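PDB 1UWW: endoglucanase from Bacillus akibai, which hydrolyses internal beta-1,4-glucosidic linkages in cellulose, lichenin and cereal beta-glucans, this chain being its family 28 carbohydrate-binding module, specific for non-crystalline cellulose. Local coordinates for residues S36-A41 with W55-P60; R99-A104 with E174-G179; G103-N108 with I168-V173; V120-T125 with V147-R152. All coordinates share one frame; numbering follows the deposited sequence.

Contact 1: S36-A41 with W55-P60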
loop_
_atom_site.group_PDB
_atom_site.type_symbol
_atom_site.label_atom_id
_atom_site.label_comp_id
_atom_site.label_asym_id
_atom_site.label_seq_id
_atom_site.Cartn_x
_atom_site.Cartn_y
_atom_site.Cartn_z
ATOM N N SER A 36 7.608 8.857 13.675
ATOM C CA SER A 36 8.629 8.472 12.706
ATOM C C SER A 36 9.672 7.534 13.295
ATOM O O SER A 36 10.123 7.749 14.407
ATOM C CB SER A 36 9.360 9.682 12.154
ATOM O OG SER A 36 10.239 9.288 11.119
ATOM N N GLY A 37 10.063 6.513 12.550
ATOM C CA GLY A 37 11.133 5.623 12.977
ATOM C C GLY A 37 12.536 6.163 12.729
ATOM O O GLY A 37 13.544 5.571 13.134
ATOM N N VAL A 38 12.628 7.281 12.020
ATOM C CA VAL A 38 13.882 7.931 11.712
ATOM C C VAL A 38 13.705 9.389 12.083
ATOM O O VAL A 38 12.733 10.038 11.668
ATOM C CB VAL A 38 14.230 7.795 10.207
ATOM C CG1 VAL A 38 15.429 8.682 9.827
ATOM C CG2 VAL A 38 14.483 6.322 9.854
ATOM N N LYS A 39 14.632 9.921 12.868
ATOM C CA LYS A 39 14.572 11.304 13.290
ATOM C C LYS A 39 15.915 12.013 13.102
ATOM O O LYS A 39 16.194 13.007 13.780
ATOM C CB LYS A 39 14.015 11.388 14.716
ATOM C CG LYS A 39 12.526 10.988 14.772
ATOM C CD LYS A 39 11.815 11.511 15.976
ATOM C CE LYS A 39 10.406 10.942 16.092
ATOM N NZ LYS A 39 9.887 10.990 17.496
ATOM N N THR A 40 16.662 11.533 12.100
ATOM C CA THR A 40 17.966 12.073 11.683
ATOM C C THR A 40 17.844 13.513 11.128
ATOM O O THR A 40 16.762 13.976 10.795
ATOM C CB THR A 40 18.663 11.113 10.593
ATOM O OG1 THR A 40 17.854 10.982 9.405
ATOM C CG2 THR A 40 18.846 9.677 11.070
ATOM N N ALA A 41 18.958 14.220 11.001
ATOM C CA ALA A 41 18.957 15.591 10.502
ATOM C C ALA A 41 18.245 15.725 9.135
ATOM O O ALA A 41 18.579 15.028 8.167
ATOM C CB ALA A 41 20.386 16.092 10.372
ATOM N N TRP A 55 17.426 13.648 3.972
ATOM C CA TRP A 55 17.935 12.973 5.171
ATOM C C TRP A 55 18.653 11.718 4.704
ATOM O O TRP A 55 18.485 11.270 3.587
ATOM C CB TRP A 55 16.803 12.690 6.174
ATOM C CG TRP A 55 15.777 11.704 5.713
ATOM C CD1 TRP A 55 15.723 10.383 6.048
ATOM C CD2 TRP A 55 14.631 11.950 4.863
ATOM N NE1 TRP A 55 14.639 9.792 5.441
ATOM C CE2 TRP A 55 13.946 10.730 4.724
ATOM C CE3 TRP A 55 14.132 13.072 4.196
ATOM C CZ2 TRP A 55 12.772 10.605 3.968
ATOM C CZ3 TRP A 55 12.967 12.935 3.430
ATOM C CH2 TRP A 55 12.315 11.717 3.329
ATOM N N GLU A 56 19.428 11.111 5.592
ATOM C CA GLU A 56 20.050 9.830 5.319
ATOM C C GLU A 56 19.772 8.848 6.443
ATOM O O GLU A 56 19.586 9.224 7.592
ATOM C CB GLU A 56 21.528 9.942 4.967
ATOM C CG GLU A 56 22.461 10.571 5.931
ATOM C CD GLU A 56 23.917 10.487 5.411
ATOM O OE1 GLU A 56 24.167 10.360 4.170
ATOM O OE2 GLU A 56 24.812 10.540 6.241
ATOM N N PHE A 57 19.695 7.593 6.073
ATOM C CA PHE A 57 19.342 6.534 7.010
ATOM C C PHE A 57 19.547 5.198 6.326
ATOM O O PHE A 57 19.745 5.117 5.133
ATOM C CB PHE A 57 17.874 6.656 7.472
ATOM C CG PHE A 57 16.879 6.195 6.432
ATOM C CD1 PHE A 57 16.610 6.953 5.286
ATOM C CD2 PHE A 57 16.266 4.952 6.540
ATOM C CE1 PHE A 57 15.728 6.485 4.333
ATOM C CE2 PHE A 57 15.426 4.507 5.557
ATOM C CZ PHE A 57 15.164 5.274 4.475
ATOM N N GLY A 58 19.490 4.129 7.115
ATOM C CA GLY A 58 19.348 2.797 6.578
ATOM C C GLY A 58 18.393 1.994 7.417
ATOM O O GLY A 58 18.410 2.124 8.632
ATOM N N TYR A 59 17.621 1.133 6.781
ATOM C CA TYR A 59 16.765 0.217 7.512
ATOM C C TYR A 59 17.573 -0.863 8.242
ATOM O O TYR A 59 18.625 -1.273 7.762
ATOM C CB TYR A 59 15.778 -0.464 6.569
ATOM C CG TYR A 59 14.759 0.457 5.884
ATOM C CD1 TYR A 59 13.794 1.148 6.614
ATOM C CD2 TYR A 59 14.748 0.609 4.523
ATOM C CE1 TYR A 59 12.843 1.957 5.961
ATOM C CE2 TYR A 59 13.805 1.401 3.884
ATOM C CZ TYR A 59 12.867 2.058 4.606
ATOM O OH TYR A 59 11.950 2.858 3.948
ATOM N N PRO A 60 17.048 -1.356 9.364
ATOM C CA PRO A 60 17.716 -2.438 10.099
ATOM C C PRO A 60 17.541 -3.758 9.392
ATOM O O PRO A 60 16.596 -3.948 8.627
ATOM C CB PRO A 60 16.996 -2.419 11.449
ATOM C CG PRO A 60 15.624 -1.995 11.093
ATOM C CD PRO A 60 15.835 -0.895 10.078
HETATM O O HOH W 1 19.754 12.616 8.121
#

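Contact 2: R99-A104 with E174-G179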
loop_
_atom_site.group_PDB
_atom_site.type_symbol
_atom_site.label_atom_id
_atom_site.label_comp_id
_atom_site.label_asym_id
_atom_site.label_seq_id
_atom_site.Cartn_x
_atom_site.Cartn_y
_atom_site.Cartn_z
ATOM N N ARG A 99 23.898 1.432 -0.183
ATOM C CA ARG A 99 23.521 0.025 -0.354
ATOM C C ARG A 99 22.061 -0.001 -0.828
ATOM O O ARG A 99 21.185 0.652 -0.234
ATOM C CB ARG A 99 23.632 -0.753 0.970
ATOM C CG ARG A 99 23.158 -2.191 0.880
ATOM C CD ARG A 99 23.478 -3.009 2.102
ATOM N NE ARG A 99 22.914 -2.382 3.299
ATOM C CZ ARG A 99 23.571 -2.164 4.428
ATOM N NH1 ARG A 99 24.808 -2.598 4.570
ATOM N NH2 ARG A 99 23.018 -1.530 5.423
ATOM N N ALA A 100 21.795 -0.767 -1.878
ATOM C CA ALA A 100 20.425 -1.082 -2.278
ATOM C C ALA A 100 20.484 -2.242 -3.241
ATOM O O ALA A 100 20.774 -2.046 -4.425
ATOM C CB ALA A 100 19.727 0.139 -2.907
ATOM N N THR A 101 20.327 -3.446 -2.717
ATOM C CA THR A 101 20.486 -4.664 -3.529
ATOM C C THR A 101 19.248 -5.521 -3.565
ATOM O O THR A 101 19.186 -6.448 -4.381
ATOM C CB THR A 101 21.664 -5.562 -3.035
ATOM O OG1 THR A 101 21.355 -6.170 -1.788
ATOM C CG2 THR A 101 22.941 -4.750 -2.781
ATOM N N GLU A 102 18.254 -5.237 -2.728
ATOM C CA GLU A 102 17.075 -6.114 -2.641
ATOM C C GLU A 102 15.902 -5.410 -1.971
ATOM O O GLU A 102 16.066 -4.370 -1.340
ATOM C CB GLU A 102 17.415 -7.391 -1.886
ATOM C CG GLU A 102 17.807 -7.196 -0.450
ATOM C CD GLU A 102 18.360 -8.486 0.142
ATOM O OE1 GLU A 102 18.453 -9.492 -0.606
ATOM O OE2 GLU A 102 18.685 -8.504 1.339
ATOM N N GLY A 103 14.726 -6.002 -2.093
ATOM C CA GLY A 103 13.519 -5.477 -1.526
ATOM C C GLY A 103 12.969 -4.257 -2.242
ATOM O O GLY A 103 13.226 -3.996 -3.411
ATOM N N ALA A 104 12.173 -3.525 -1.481
ATOM C CA ALA A 104 11.395 -2.419 -2.005
ATOM C C ALA A 104 11.086 -1.451 -0.887
ATOM O O ALA A 104 11.370 -1.725 0.287
ATOM C CB ALA A 104 10.108 -2.942 -2.690
ATOM N N GLU A 174 11.318 -5.535 3.094
ATOM C CA GLU A 174 12.406 -6.513 3.034
ATOM C C GLU A 174 13.676 -5.989 2.315
ATOM O O GLU A 174 14.346 -6.724 1.584
ATOM C CB GLU A 174 11.922 -7.827 2.379
ATOM C CG GLU A 174 10.868 -8.586 3.183
ATOM C CD GLU A 174 10.321 -9.842 2.475
ATOM O OE1 GLU A 174 10.792 -10.215 1.363
ATOM O OE2 GLU A 174 9.394 -10.466 3.030
ATOM N N SER A 175 13.987 -4.708 2.495
ATOM C CA SER A 175 15.093 -4.092 1.742
ATOM C C SER A 175 16.329 -3.957 2.610
ATOM O O SER A 175 16.269 -4.113 3.821
ATOM C CB SER A 175 14.728 -2.704 1.230
ATOM O OG SER A 175 14.923 -1.732 2.235
ATOM N N ASP A 176 17.450 -3.654 1.957
ATOM C CA ASP A 176 18.689 -3.330 2.652
ATOM C C ASP A 176 19.114 -1.901 2.366
ATOM O O ASP A 176 20.299 -1.543 2.487
ATOM C CB ASP A 176 19.771 -4.351 2.306
ATOM C CG ASP A 176 20.151 -4.364 0.862
ATOM O OD1 ASP A 176 19.540 -3.682 -0.003
ATOM O OD2 ASP A 176 21.126 -5.083 0.471
ATOM N N PHE A 177 18.158 -1.053 2.009
ATOM C CA PHE A 177 18.488 0.308 1.656
ATOM C C PHE A 177 19.243 1.048 2.764
ATOM O O PHE A 177 18.846 1.054 3.930
ATOM C CB PHE A 177 17.216 1.132 1.315
ATOM C CG PHE A 177 17.554 2.560 0.986
ATOM C CD1 PHE A 177 18.007 2.912 -0.266
ATOM C CD2 PHE A 177 17.512 3.530 1.951
ATOM C CE1 PHE A 177 18.384 4.217 -0.556
ATOM C CE2 PHE A 177 17.898 4.839 1.667
ATOM C CZ PHE A 177 18.318 5.176 0.429
ATOM N N ALA A 178 20.333 1.727 2.365
ATOM C CA ALA A 178 20.984 2.726 3.189
ATOM C C ALA A 178 21.531 3.808 2.262
ATOM O O ALA A 178 22.087 3.484 1.224
ATOM C CB ALA A 178 22.138 2.099 3.985
ATOM N N GLY A 179 21.348 5.060 2.631
ATOM C CA GLY A 179 21.811 6.170 1.809
ATOM C C GLY A 179 21.036 7.419 2.072
ATOM O O GLY A 179 20.397 7.556 3.097
HETATM O O HOH W 2 20.381 -0.508 5.754
HETATM O O HOH W 3 21.266 -7.444 1.655
HETATM O O HOH W 4 16.945 -7.207 2.946
#

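Contact 3: G103-N108 with I168-V173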
loop_
_atom_site.group_PDB
_atom_site.type_symbol
_atom_site.label_atom_id
_atom_site.label_comp_id
_atom_site.label_asym_id
_atom_site.label_seq_id
_atom_site.Cartn_x
_atom_site.Cartn_y
_atom_site.Cartn_z
ATOM N N GLY A 103 14.726 -6.002 -2.093
ATOM C CA GLY A 103 13.519 -5.477 -1.526
ATOM C C GLY A 103 12.969 -4.257 -2.242
ATOM O O GLY A 103 13.226 -3.996 -3.411
ATOM N N ALA A 104 12.173 -3.525 -1.481
ATOM C CA ALA A 104 11.395 -2.419 -2.005
ATOM C C ALA A 104 11.086 -1.451 -0.887
ATOM O O ALA A 104 11.370 -1.725 0.287
ATOM C CB ALA A 104 10.108 -2.942 -2.690
HETATM N N MSE A 105 10.501 -0.324 -1.261
HETATM C CA MSE A 105 10.062 0.713 -0.334
HETATM C C MSE A 105 8.633 1.089 -0.737
HETATM O O MSE A 105 8.414 1.357 -1.922
HETATM C CB MSE A 105 10.955 1.931 -0.476
HETATM C CG MSE A 105 10.564 3.127 0.390
HETATM SE SE MSE A 105 11.665 4.705 0.080
HETATM C CE MSE A 105 12.846 4.169 1.053
ATOM N N ASN A 106 7.708 1.136 0.223
ATOM C CA ASN A 106 6.317 1.513 0.016
ATOM C C ASN A 106 6.098 2.901 0.566
ATOM O O ASN A 106 6.281 3.120 1.783
ATOM C CB ASN A 106 5.363 0.545 0.723
ATOM C CG ASN A 106 5.146 -0.765 -0.025
ATOM O OD1 ASN A 106 4.599 -1.739 0.560
ATOM N ND2 ASN A 106 5.515 -0.806 -1.270
ATOM N N ILE A 107 5.655 3.817 -0.285
ATOM C CA ILE A 107 5.348 5.187 0.109
ATOM C C ILE A 107 3.828 5.335 0.257
ATOM O O ILE A 107 3.075 5.040 -0.694
ATOM C CB ILE A 107 5.904 6.188 -0.931
ATOM C CG1 ILE A 107 7.424 6.010 -1.035
ATOM C CG2 ILE A 107 5.537 7.596 -0.530
ATOM C CD1 ILE A 107 8.056 6.901 -2.050
ATOM N N ASN A 108 3.367 5.761 1.433
ATOM C CA ASN A 108 1.961 6.007 1.694
ATOM C C ASN A 108 1.716 7.423 2.125
ATOM O O ASN A 108 2.580 8.109 2.645
ATOM C CB ASN A 108 1.442 5.047 2.772
ATOM C CG ASN A 108 1.249 3.616 2.253
ATOM O OD1 ASN A 108 2.031 2.749 2.581
ATOM N ND2 ASN A 108 0.259 3.417 1.351
ATOM N N ILE A 168 3.762 11.528 5.083
ATOM C CA ILE A 168 4.282 10.681 4.020
ATOM C C ILE A 168 5.131 9.650 4.722
ATOM O O ILE A 168 6.101 10.014 5.418
ATOM C CB ILE A 168 5.096 11.464 2.956
ATOM C CG1 ILE A 168 4.250 12.610 2.392
ATOM C CG2 ILE A 168 5.507 10.537 1.860
ATOM C CD1 ILE A 168 4.986 13.485 1.441
ATOM N N ILE A 169 4.783 8.387 4.548
ATOM C CA ILE A 169 5.423 7.264 5.223
ATOM C C ILE A 169 6.239 6.504 4.220
ATOM O O ILE A 169 5.732 6.136 3.159
ATOM C CB ILE A 169 4.346 6.359 5.851
ATOM C CG1 ILE A 169 3.524 7.146 6.881
ATOM C CG2 ILE A 169 5.030 5.163 6.540
ATOM C CD1 ILE A 169 2.297 6.457 7.385
ATOM N N PHE A 170 7.504 6.239 4.534
ATOM C CA PHE A 170 8.455 5.572 3.640
ATOM C C PHE A 170 8.798 4.221 4.247
ATOM O O PHE A 170 9.755 4.104 5.039
ATOM C CB PHE A 170 9.709 6.418 3.452
ATOM C CG PHE A 170 9.454 7.749 2.812
ATOM C CD1 PHE A 170 9.064 8.827 3.564
ATOM C CD2 PHE A 170 9.614 7.933 1.442
ATOM C CE1 PHE A 170 8.868 10.079 3.005
ATOM C CE2 PHE A 170 9.403 9.181 0.866
ATOM C CZ PHE A 170 9.030 10.246 1.650
ATOM N N ALA A 171 8.038 3.187 3.931
ATOM C CA ALA A 171 8.134 1.905 4.642
ATOM C C ALA A 171 9.014 0.883 3.932
ATOM O O ALA A 171 9.005 0.752 2.720
ATOM C CB ALA A 171 6.754 1.332 4.833
ATOM N N ASP A 172 9.762 0.133 4.728
ATOM C CA ASP A 172 10.620 -0.950 4.277
ATOM C C ASP A 172 9.801 -2.150 3.834
ATOM O O ASP A 172 8.884 -2.576 4.541
ATOM C CB ASP A 172 11.502 -1.342 5.465
ATOM C CG ASP A 172 12.613 -2.301 5.119
ATOM O OD1 ASP A 172 12.952 -2.518 3.953
ATOM O OD2 ASP A 172 13.190 -2.875 6.081
ATOM N N VAL A 173 10.166 -2.731 2.701
ATOM C CA VAL A 173 9.638 -4.012 2.256
ATOM C C VAL A 173 10.828 -4.941 2.007
ATOM O O VAL A 173 11.292 -5.112 0.892
ATOM C CB VAL A 173 8.829 -3.877 0.944
ATOM C CG1 VAL A 173 8.141 -5.188 0.620
ATOM C CG2 VAL A 173 7.806 -2.731 1.019
#

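Contact 4: V120-T125 with V147-R152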
loop_
_atom_site.group_PDB
_atom_site.type_symbol
_atom_site.label_atom_id
_atom_site.label_comp_id
_atom_site.label_asym_id
_atom_site.label_seq_id
_atom_site.Cartn_x
_atom_site.Cartn_y
_atom_site.Cartn_z
ATOM N N VAL A 120 -7.286 9.534 7.244
ATOM C CA VAL A 120 -7.673 9.030 5.938
ATOM C C VAL A 120 -6.385 8.743 5.184
ATOM O O VAL A 120 -5.375 9.396 5.375
ATOM C CB VAL A 120 -8.580 9.997 5.146
ATOM C CG1 VAL A 120 -9.873 10.285 5.886
ATOM C CG2 VAL A 120 -7.867 11.275 4.778
ATOM N N GLN A 121 -6.422 7.802 4.287
ATOM C CA GLN A 121 -5.233 7.355 3.604
ATOM C C GLN A 121 -5.496 7.234 2.118
ATOM O O GLN A 121 -6.545 6.731 1.706
ATOM C CB GLN A 121 -4.839 6.000 4.185
ATOM C CG GLN A 121 -3.516 5.462 3.732
ATOM C CD GLN A 121 -3.059 4.268 4.552
ATOM O OE1 GLN A 121 -3.495 4.090 5.695
ATOM N NE2 GLN A 121 -2.153 3.482 3.984
ATOM N N ALA A 122 -4.569 7.667 1.273
ATOM C CA ALA A 122 -4.726 7.443 -0.146
ATOM C C ALA A 122 -4.714 5.930 -0.359
ATOM O O ALA A 122 -3.846 5.219 0.195
ATOM C CB ALA A 122 -3.628 8.092 -0.926
ATOM N N PRO A 123 -5.693 5.391 -1.082
ATOM C CA PRO A 123 -5.794 3.946 -1.178
ATOM C C PRO A 123 -4.648 3.226 -1.843
ATOM O O PRO A 123 -4.338 2.108 -1.454
ATOM C CB PRO A 123 -7.120 3.732 -1.919
ATOM C CG PRO A 123 -7.455 4.943 -2.543
ATOM C CD PRO A 123 -6.847 6.056 -1.724
ATOM N N LYS A 124 -3.978 3.838 -2.805
ATOM C CA LYS A 124 -2.931 3.170 -3.573
ATOM C C LYS A 124 -1.530 3.511 -3.070
ATOM O O LYS A 124 -1.128 4.660 -3.048
ATOM C CB LYS A 124 -3.052 3.511 -5.053
ATOM C CG LYS A 124 -4.370 3.058 -5.636
ATOM C CD LYS A 124 -4.835 3.943 -6.790
ATOM C CE LYS A 124 -6.289 4.334 -6.637
ATOM N NZ LYS A 124 -6.478 5.741 -6.245
ATOM N N THR A 125 -0.796 2.488 -2.674
ATOM C CA THR A 125 0.600 2.620 -2.307
ATOM C C THR A 125 1.491 2.859 -3.532
ATOM O O THR A 125 1.243 2.245 -4.575
ATOM C CB THR A 125 0.953 1.315 -1.645
ATOM O OG1 THR A 125 0.083 1.131 -0.517
ATOM C CG2 THR A 125 2.380 1.331 -1.103
ATOM N N VAL A 147 6.866 10.623 -7.957
ATOM C CA VAL A 147 5.849 10.047 -7.097
ATOM C C VAL A 147 4.526 10.768 -7.364
ATOM O O VAL A 147 4.480 11.976 -7.379
ATOM C CB VAL A 147 6.265 10.107 -5.639
ATOM C CG1 VAL A 147 5.175 9.539 -4.722
ATOM C CG2 VAL A 147 7.594 9.358 -5.471
ATOM N N LYS A 148 3.490 9.998 -7.675
ATOM C CA LYS A 148 2.176 10.558 -8.003
ATOM C C LYS A 148 1.146 9.678 -7.315
ATOM O O LYS A 148 1.053 8.507 -7.630
ATOM C CB LYS A 148 1.977 10.581 -9.526
ATOM C CG LYS A 148 0.692 11.147 -10.036
ATOM C CD LYS A 148 0.736 11.282 -11.576
ATOM C CE LYS A 148 -0.452 12.021 -12.176
ATOM N NZ LYS A 148 -0.070 12.746 -13.428
ATOM N N ILE A 149 0.473 10.237 -6.307
ATOM C CA ILE A 149 -0.460 9.472 -5.476
ATOM C C ILE A 149 -1.857 10.077 -5.626
ATOM O O ILE A 149 -2.053 11.259 -5.413
ATOM C CB ILE A 149 -0.017 9.459 -3.994
ATOM C CG1 ILE A 149 1.370 8.766 -3.864
ATOM C CG2 ILE A 149 -1.032 8.751 -3.128
ATOM C CD1 ILE A 149 2.058 8.974 -2.562
ATOM N N ASN A 150 -2.816 9.236 -6.010
ATOM C CA ASN A 150 -4.171 9.662 -6.289
ATOM C C ASN A 150 -4.922 9.930 -4.989
ATOM O O ASN A 150 -5.072 9.053 -4.143
ATOM C CB ASN A 150 -4.883 8.596 -7.116
ATOM C CG ASN A 150 -6.237 9.050 -7.635
ATOM O OD1 ASN A 150 -7.053 9.588 -6.894
ATOM N ND2 ASN A 150 -6.470 8.846 -8.936
ATOM N N VAL A 151 -5.377 11.165 -4.844
ATOM C CA VAL A 151 -6.229 11.566 -3.723
ATOM C C VAL A 151 -7.700 11.805 -4.103
ATOM O O VAL A 151 -8.545 11.940 -3.224
ATOM C CB VAL A 151 -5.674 12.813 -2.999
ATOM C CG1 VAL A 151 -4.323 12.493 -2.338
ATOM C CG2 VAL A 151 -5.523 14.004 -3.944
ATOM N N ARG A 152 -7.978 11.875 -5.395
ATOM C CA ARG A 152 -9.351 11.902 -5.905
ATOM C C ARG A 152 -10.105 10.671 -5.418
ATOM O O ARG A 152 -11.304 10.747 -5.114
ATOM C CB ARG A 152 -9.316 11.988 -7.426
ATOM C CG ARG A 152 -10.686 12.068 -8.101
ATOM C CD ARG A 152 -11.596 13.116 -7.537
ATOM N NE ARG A 152 -10.954 14.412 -7.362
ATOM C CZ ARG A 152 -11.468 15.392 -6.628
ATOM N NH1 ARG A 152 -12.643 15.225 -6.035
ATOM N NH2 ARG A 152 -10.839 16.542 -6.446
HETATM O O HOH W 5 -4.506 6.405 -4.226
#

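Contact 1: S36-A41 with W55-P60
V38 reaches the strand 50-58 with both of its methyls, and T40 reaches it with its hydroxyl. With chi1 at 170°, V38 places its two methyls against the base of F57: CG1 lies 4.0 Å from F57 CB, and CG2 lies 4.0 Å from F57 CD2. CG1 also comes within 4.2 Å of W55 CD1, and the valine runs at about a right angle to both aromatic side chains. F57 starts out toward the loop, but its ring then leads away to rest against F177, while the indole of W55 meets W32 and F170 edge-to-face in the interior of the beta-sandwich. In T40 a chi1 of 60° sets the hydroxyl between the backbone N and the carbonyl carbon, on the side of the strand. T40 OG1 is there 3.1 Å from E56 O, but a water is a rival partner, so where its proton goes is not settled. That water lies 2.8 Å from T40 OG1, donates to A41 O at 2.7 Å and accepts from E56 N at 3.0 Å. Within the loop, S36 OG donates to V38 O and also bonds to R73 N, bracing the valine's backbone. E56 N is thus held by the water that also binds A41 O, while T40 OG1 lies near E56 O, consistent with a loop joined to the strand partly through solvent and partly through apolar contacts.

Contact 2: R99-A104 with E174-G179
R99 and A178 form an antiparallel hydrogen-bonded pair, with R99 N donating to A178 O at 3.1 Å and A178 N to R99 O at 2.9 Å. Side-chain bonds extend the pairing. The R99 chain bends at chi3 (56°) and brings NE 2.9 Å from D176 O, which lies in the guanidinium plane and offers a lone pair in its own carbonyl plane. The D176 carboxylate takes two bonds from T101: T101 N reaches OD1 on its syn lone pair at 2.8 Å with an N-H...O angle of 176°, and T101 OG1 donates to OD2 at 2.5 Å, on the syn side but 25° out of the carboxylate plane. E102 N adds a weak third bond to OD1. The two loops so joined each pass from one sheet of the beta-sandwich to the other, 99-104 leading into strand 104-111, the loop 174-179 into strand 180-189. Among charged groups, E102 OE2 and D176 OD2 stand 4.3 Å apart, and one water donating to both probably eases their repulsion; a second water joins E102 OE2 to E174 O. Apolar contact is slight, with A100 CB 4.2 Å from F177 CD1. At the far end G103 N donates to E132 of the second subunit, and S175 OG bonds to D172.

Contact 3: G103-N108 with I168-V173
I107 and F170 form a non-hydrogen-bonded antiparallel pair, their side chains alongside and pointing the same way into the core between the sheets. This is the tightly filled face: I107 CG1 lies 3.8 Å from F170 CD2, and I107 CD1 3.9 Å from F170 CE2. I107 CG2 meets I168 CG2 at 3.8 Å. M105, a selenomethionine, makes a Met-aromatic contact, its SE 5.4 Å from the centroid of the F170 ring and 79° off the normal, at the ring edge; F93 from the other sheet packs against M105, I107 and F170. The opposite face is mixed: A104, A171, V173 and I169 lie there beside the amides of N106 and N108. V173, partly exposed, rests its CG2 3.4 Å from N106 OD1. Backbone bonding also varies: I169 N to N108 O is nearly straight at 171°, whereas V173 N to A104 O bends to 147°. This strand pair thus has a largely apolar face, D172 with its salt bridge to K63 being the charged exception at its end, and a mixed face where N106 OD1 accepts from T127 OG1 of the second subunit while N108 ND2 ties to T125 OG1 of its own chain.

Contact 4: V120-T125 with V147-R152
At the break in strand 120-129, an edge strand of its sheet within this chain, A122 and K124 bear on the end of strand 142-150 in the facing sheet, so the contact spans the two layers of the sandwich. The A122 CB points toward strand 142-150, where it meets I149 CG2, which stands anti to the backbone N; the two carbons are 3.5 Å apart, tighter than usual van der Waals contact. The same A122 CB lies 3.7 Å from N150 O. K124 runs alongside N150, and its NZ comes 3.4 Å from N150 CB. Torsions of -133° (chi3) and 107° (chi4) curl the lysine back, so that its two ends share one water: K124 N donates to it at 3.0 Å, K124 NZ at 2.9 Å, and the water in turn donates to N150 O at 2.7 Å. The water thus satisfies a carbonyl that the lysine does not bond directly. Beyond the two segments, K124 NZ forms a salt bridge with D153, whose backbone N donates to N150 OD1. The segment 120-125 also meets the second subunit: Q121 NE2 donates to P123 O of that subunit. Side-chain and water contacts in place of backbone pairing are what the stacked sheets of a beta-sandwich present.

From the N terminus, contact 1 comes first: it closes around the hairpin of strands 43-47 and 50-58, tying the loop after strand 30-32 to strand 50-58 of the other sheet. It is complete before the others begin. Contact 2 then opens at 99-104 and closes only at 174-179; contact 3 starts from the same stretch, sharing G103 and A104, and closes just inside it. Contact 4 is nested within both. Contact 2 joins two loops that pass between the sheets, contact 4 packs one sheet on the other, and contact 3 pairs two strands of one. Y59 links contact 1 to F177 and F170. Contacts 2, 3 and 4 all touch the second subunit; contact 1 does not.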